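Local coordinates for ankyrin repeat family protein (PDB 3HRA), which is of unknown function but is built of ankyrin repeats, and so probably serves as a scaffold for binding other proteins, at residues T142-I145 and E146-L150; Q158-V161 and K162-E166. One frame throughout, in Å; residues are numbered along the deposited sequence.

Contact 1: T142-I145 and E146-L150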
loop_
_atom_site.group_PDB
_atom_site.type_symbol
_atom_site.label_atom_id
_atom_site.label_comp_id
_atom_site.label_asym_id
_atom_site.label_seq_id
_atom_site.Cartn_x
_atom_site.Cartn_y
_atom_site.Cartn_z
ATOM N N THR A 142 3.595 7.024 12.560
ATOM C CA THR A 142 4.485 6.747 11.439
ATOM C C THR A 142 4.487 5.236 11.214
ATOM O O THR A 142 3.930 4.479 12.028
ATOM C CB THR A 142 5.938 7.148 11.765
ATOM O OG1 THR A 142 6.373 6.438 12.934
ATOM C CG2 THR A 142 6.037 8.651 12.017
ATOM N N ALA A 143 5.150 4.804 10.150
ATOM C CA ALA A 143 5.324 3.378 9.878
ATOM C C ALA A 143 6.026 2.711 11.050
ATOM O O ALA A 143 5.624 1.625 11.487
ATOM C CB ALA A 143 6.117 3.159 8.586
ATOM N N LEU A 144 7.055 3.365 11.576
ATOM C CA LEU A 144 7.772 2.819 12.723
ATOM C C LEU A 144 6.874 2.635 13.953
ATOM O O LEU A 144 6.898 1.580 14.600
ATOM C CB LEU A 144 8.955 3.710 13.079
ATOM C CG LEU A 144 9.834 3.170 14.196
ATOM C CD1 LEU A 144 10.549 1.867 13.772
ATOM C CD2 LEU A 144 10.844 4.251 14.617
ATOM N N ILE A 145 6.102 3.661 14.288
ATOM C CA ILE A 145 5.217 3.601 15.441
ATOM C C ILE A 145 4.195 2.484 15.293
ATOM O O ILE A 145 3.955 1.738 16.247
ATOM C CB ILE A 145 4.514 4.959 15.713
ATOM C CG1 ILE A 145 5.535 5.960 16.269
ATOM C CG2 ILE A 145 3.398 4.770 16.710
ATOM C CD1 ILE A 145 5.058 7.399 16.272
ATOM N N GLU A 146 3.596 2.354 14.111
ATOM C CA GLU A 146 2.615 1.294 13.907
ATOM C C GLU A 146 3.279 -0.081 14.010
ATOM O O GLU A 146 2.728 -0.989 14.639
ATOM C CB GLU A 146 1.857 1.448 12.575
ATOM C CG GLU A 146 0.958 2.686 12.516
ATOM C CD GLU A 146 -0.303 2.470 11.660
ATOM O OE1 GLU A 146 -0.458 1.389 11.040
ATOM O OE2 GLU A 146 -1.155 3.374 11.611
ATOM N N ALA A 147 4.442 -0.241 13.375
ATOM C CA ALA A 147 5.161 -1.513 13.424
ATOM C C ALA A 147 5.509 -1.944 14.856
ATOM O O ALA A 147 5.546 -3.136 15.155
ATOM C CB ALA A 147 6.418 -1.470 12.559
ATOM N N VAL A 148 5.770 -0.973 15.729
ATOM C CA VAL A 148 6.111 -1.247 17.126
ATOM C C VAL A 148 4.878 -1.348 18.025
ATOM O O VAL A 148 4.693 -2.342 18.724
ATOM C CB VAL A 148 7.036 -0.163 17.706
ATOM C CG1 VAL A 148 7.226 -0.384 19.221
ATOM C CG2 VAL A 148 8.390 -0.197 17.000
ATOM N N GLY A 149 4.023 -0.327 17.978
ATOM C CA GLY A 149 2.974 -0.164 18.972
ATOM C C GLY A 149 1.680 -0.898 18.702
ATOM O O GLY A 149 0.940 -1.240 19.630
ATOM N N LEU A 150 1.390 -1.141 17.436
ATOM C CA LEU A 150 0.110 -1.728 17.085
ATOM C C LEU A 150 0.202 -3.238 16.959
ATOM O O LEU A 150 -0.815 -3.908 16.873
ATOM C CB LEU A 150 -0.432 -1.117 15.798
ATOM C CG LEU A 150 -1.225 0.190 15.966
ATOM C CD1 LEU A 150 -0.505 1.196 16.839
ATOM C CD2 LEU A 150 -1.549 0.795 14.607
#

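Contact 2: Q158-V161 and K162-E166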
loop_
_atom_site.group_PDB
_atom_site.type_symbol
_atom_site.label_atom_id
_atom_site.label_comp_id
_atom_site.label_asym_id
_atom_site.label_seq_id
_atom_site.Cartn_x
_atom_site.Cartn_y
_atom_site.Cartn_z
ATOM N N GLN A 158 10.347 -7.054 14.462
ATOM C CA GLN A 158 11.730 -6.698 14.764
ATOM C C GLN A 158 12.443 -6.419 13.445
ATOM O O GLN A 158 13.151 -5.429 13.313
ATOM C CB GLN A 158 12.439 -7.802 15.572
ATOM C CG GLN A 158 11.886 -7.968 16.983
ATOM C CD GLN A 158 12.237 -9.310 17.608
ATOM O OE1 GLN A 158 11.476 -9.862 18.415
ATOM N NE2 GLN A 158 13.392 -9.842 17.242
ATOM N N ASP A 159 12.233 -7.275 12.453
ATOM C CA ASP A 159 12.885 -7.090 11.153
ATOM C C ASP A 159 12.402 -5.814 10.431
ATOM O O ASP A 159 13.190 -5.125 9.776
ATOM C CB ASP A 159 12.664 -8.317 10.256
ATOM C CG ASP A 159 13.516 -9.538 10.677
ATOM O OD1 ASP A 159 14.455 -9.398 11.492
ATOM O OD2 ASP A 159 13.241 -10.647 10.173
ATOM N N ILE A 160 11.114 -5.512 10.547
ATOM C CA ILE A 160 10.564 -4.311 9.918
ATOM C C ILE A 160 11.114 -3.066 10.605
ATOM O O ILE A 160 11.509 -2.108 9.935
ATOM C CB ILE A 160 9.025 -4.320 9.891
ATOM C CG1 ILE A 160 8.522 -5.340 8.863
ATOM C CG2 ILE A 160 8.468 -2.927 9.566
ATOM C CD1 ILE A 160 7.063 -5.732 9.022
ATOM N N VAL A 161 11.196 -3.099 11.931
ATOM C CA VAL A 161 11.822 -1.996 12.668
ATOM C C VAL A 161 13.284 -1.755 12.225
ATOM O O VAL A 161 13.692 -0.620 11.997
ATOM C CB VAL A 161 11.731 -2.215 14.198
ATOM C CG1 VAL A 161 12.607 -1.201 14.945
ATOM C CG2 VAL A 161 10.286 -2.115 14.638
ATOM N N LYS A 162 14.063 -2.825 12.109
ATOM C CA LYS A 162 15.456 -2.708 11.684
ATOM C C LYS A 162 15.581 -2.107 10.280
ATOM O O LYS A 162 16.405 -1.216 10.057
ATOM C CB LYS A 162 16.147 -4.073 11.717
ATOM C CG LYS A 162 17.608 -3.999 11.354
ATOM C CD LYS A 162 18.430 -3.380 12.486
ATOM C CE LYS A 162 19.918 -3.560 12.215
ATOM N NZ LYS A 162 20.755 -2.939 13.280
ATOM N N LEU A 163 14.778 -2.619 9.352
ATOM C CA LEU A 163 14.698 -2.118 7.977
ATOM C C LEU A 163 14.421 -0.607 7.959
ATOM O O LEU A 163 15.098 0.140 7.254
ATOM C CB LEU A 163 13.579 -2.841 7.228
ATOM C CG LEU A 163 13.681 -3.159 5.732
ATOM C CD1 LEU A 163 12.289 -3.222 5.103
ATOM C CD2 LEU A 163 14.593 -2.206 4.965
ATOM N N LEU A 164 13.435 -0.163 8.740
ATOM C CA LEU A 164 13.087 1.266 8.802
ATOM C C LEU A 164 14.231 2.110 9.364
ATOM O O LEU A 164 14.547 3.176 8.830
ATOM C CB LEU A 164 11.788 1.503 9.623
ATOM C CG LEU A 164 10.499 0.988 8.967
ATOM C CD1 LEU A 164 9.327 0.944 9.948
ATOM C CD2 LEU A 164 10.168 1.847 7.749
ATOM N N MET A 165 14.837 1.652 10.457
ATOM C CA MET A 165 15.937 2.403 11.051
ATOM C C MET A 165 17.138 2.451 10.122
ATOM O O MET A 165 17.848 3.447 10.065
ATOM C CB MET A 165 16.332 1.824 12.415
ATOM C CG MET A 165 15.202 1.864 13.444
ATOM S SD MET A 165 14.471 3.498 13.656
ATOM C CE MET A 165 15.861 4.381 14.376
ATOM N N GLU A 166 17.373 1.367 9.393
ATOM C CA GLU A 166 18.514 1.336 8.492
ATOM C C GLU A 166 18.294 2.265 7.302
ATOM O O GLU A 166 19.232 2.596 6.578
ATOM C CB GLU A 166 18.791 -0.081 8.022
ATOM C CG GLU A 166 19.558 -0.902 9.035
ATOM C CD GLU A 166 20.976 -0.395 9.267
ATOM O OE1 GLU A 166 21.680 -0.108 8.279
ATOM O OE2 GLU A 166 21.386 -0.292 10.437
#

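Contact 1: T142-I145 and E146-L150
Glu146 N donates to Thr142 O at 3.0 Å in the first main-chain bond of the short helix 143-149. Thr142 is its N-cap. With chi1 at 58°, its OG1 turns back over the helix start and accepts from Ile145 N at 3.1 Å, nearly straight at 168°. The Thr142 side chain also rests on Gln136 and Ile173 of neighbouring loops. Glu146 swings its CG anti to its own carbonyl carbon, which lays CG 3.5 Å from Thr142 O. The chain then bends at chi2, and the side chain packs on Tyr141 and on Ile111 of helix 110-115. Val148 puts CG2 beside its own backbone N, and there CG2 lies 3.3 Å from Leu144 O. The same methyl meets Leu144 CD1 more loosely, at 4.4 Å. Ala147 places CB 3.4 Å from Ala143 O on the side facing Ile160 of helix 155-166. One turn on, Gly149 N reaches Ile145 O at 2.7 Å, almost along the C=O axis. Val148 N makes its main bond to Leu144 O and a weak second one to Ile145 O. This is the first helix of an ankyrin repeat. Thr142 opens it at the position of the threonine in the family's TPLH motif, which here reads TALI. The chemistry implies a helix start fixed by a buried hydroxyl, whose apolar side chains can then pack on helices 110-115, 155-166 and 181-188.

Contact 2: Q158-V161 and K162-E166
Ile160 and Leu164 lie side by side on helix 155-166, pointing the same way, with Ile160 CG2 4.0 Å from Leu164 CD1. They form the tight side of the contact. Leu164 CG sits beside its own backbone N (chi1 -69°), and this holds CG 3.4 Å from Ile160 O. Ile160 also packs on Ile119 of helix 119-128, and Leu164 on Ile133 and Ala169. One step round the helix, Met165 lays CG 3.2 Å from Val161 O. Its CG meets Val161 CG1 more loosely, at 4.3 Å. The methionine chain then bends at both chi2 and chi3, which turns the thioether away from Val161. Val161 and Met165 are buried as well, and both touch Leu144 of helix 143-149. Four regular main-chain bonds run beneath these side chains, among them Leu164 N to Ile160 O and Met165 N to Val161 O, both 3.0 Å.

The other side is looser. Leu163 is partly exposed but still leans on helix 119-128. Lys162 is partly exposed, and Glu166 is exposed. Lys162 carries its amine away from segment 158-161, toward the C-terminal end of the helix. There NZ hydrogen-bonds Tyr200 OH; its salt bridge to Glu166 OE2 is long, 3.9 Å. Glu166 OE2 hydrogen-bonds the same hydroxyl, which joins the helix to the chain's C-terminal end. This is the second helix of the ankyrin repeat. Its chemistry implies an amphipathic helix, with an apolar face packed against helix 143-149 and its surroundings and a charged edge where Lys162 and Glu166 share the hydroxyl of Tyr200.

In the fold
Coming from the N terminus, the chain first runs through four earlier helix pairs. It then enters contact 1 on helix 143-149, turns, and comes back through contact 2 on helix 155-166. The two contacts are in series and neither encloses the other. Each joins neighbouring turns of one helix and closes no long loop. Their centres lie 11 Å apart, and the helices pack as the pair of one ankyrin repeat. Val148 CG2 meets Val161 CG2 at 3.6 Å, and Leu144 CD2 lies 3.8 Å from Met165 SD. Beyond them, contact 1 leans on helices 110-115 and 181-188, and contact 2 on helices 119-128 and 191-198. Together they tie this repeat into the stack.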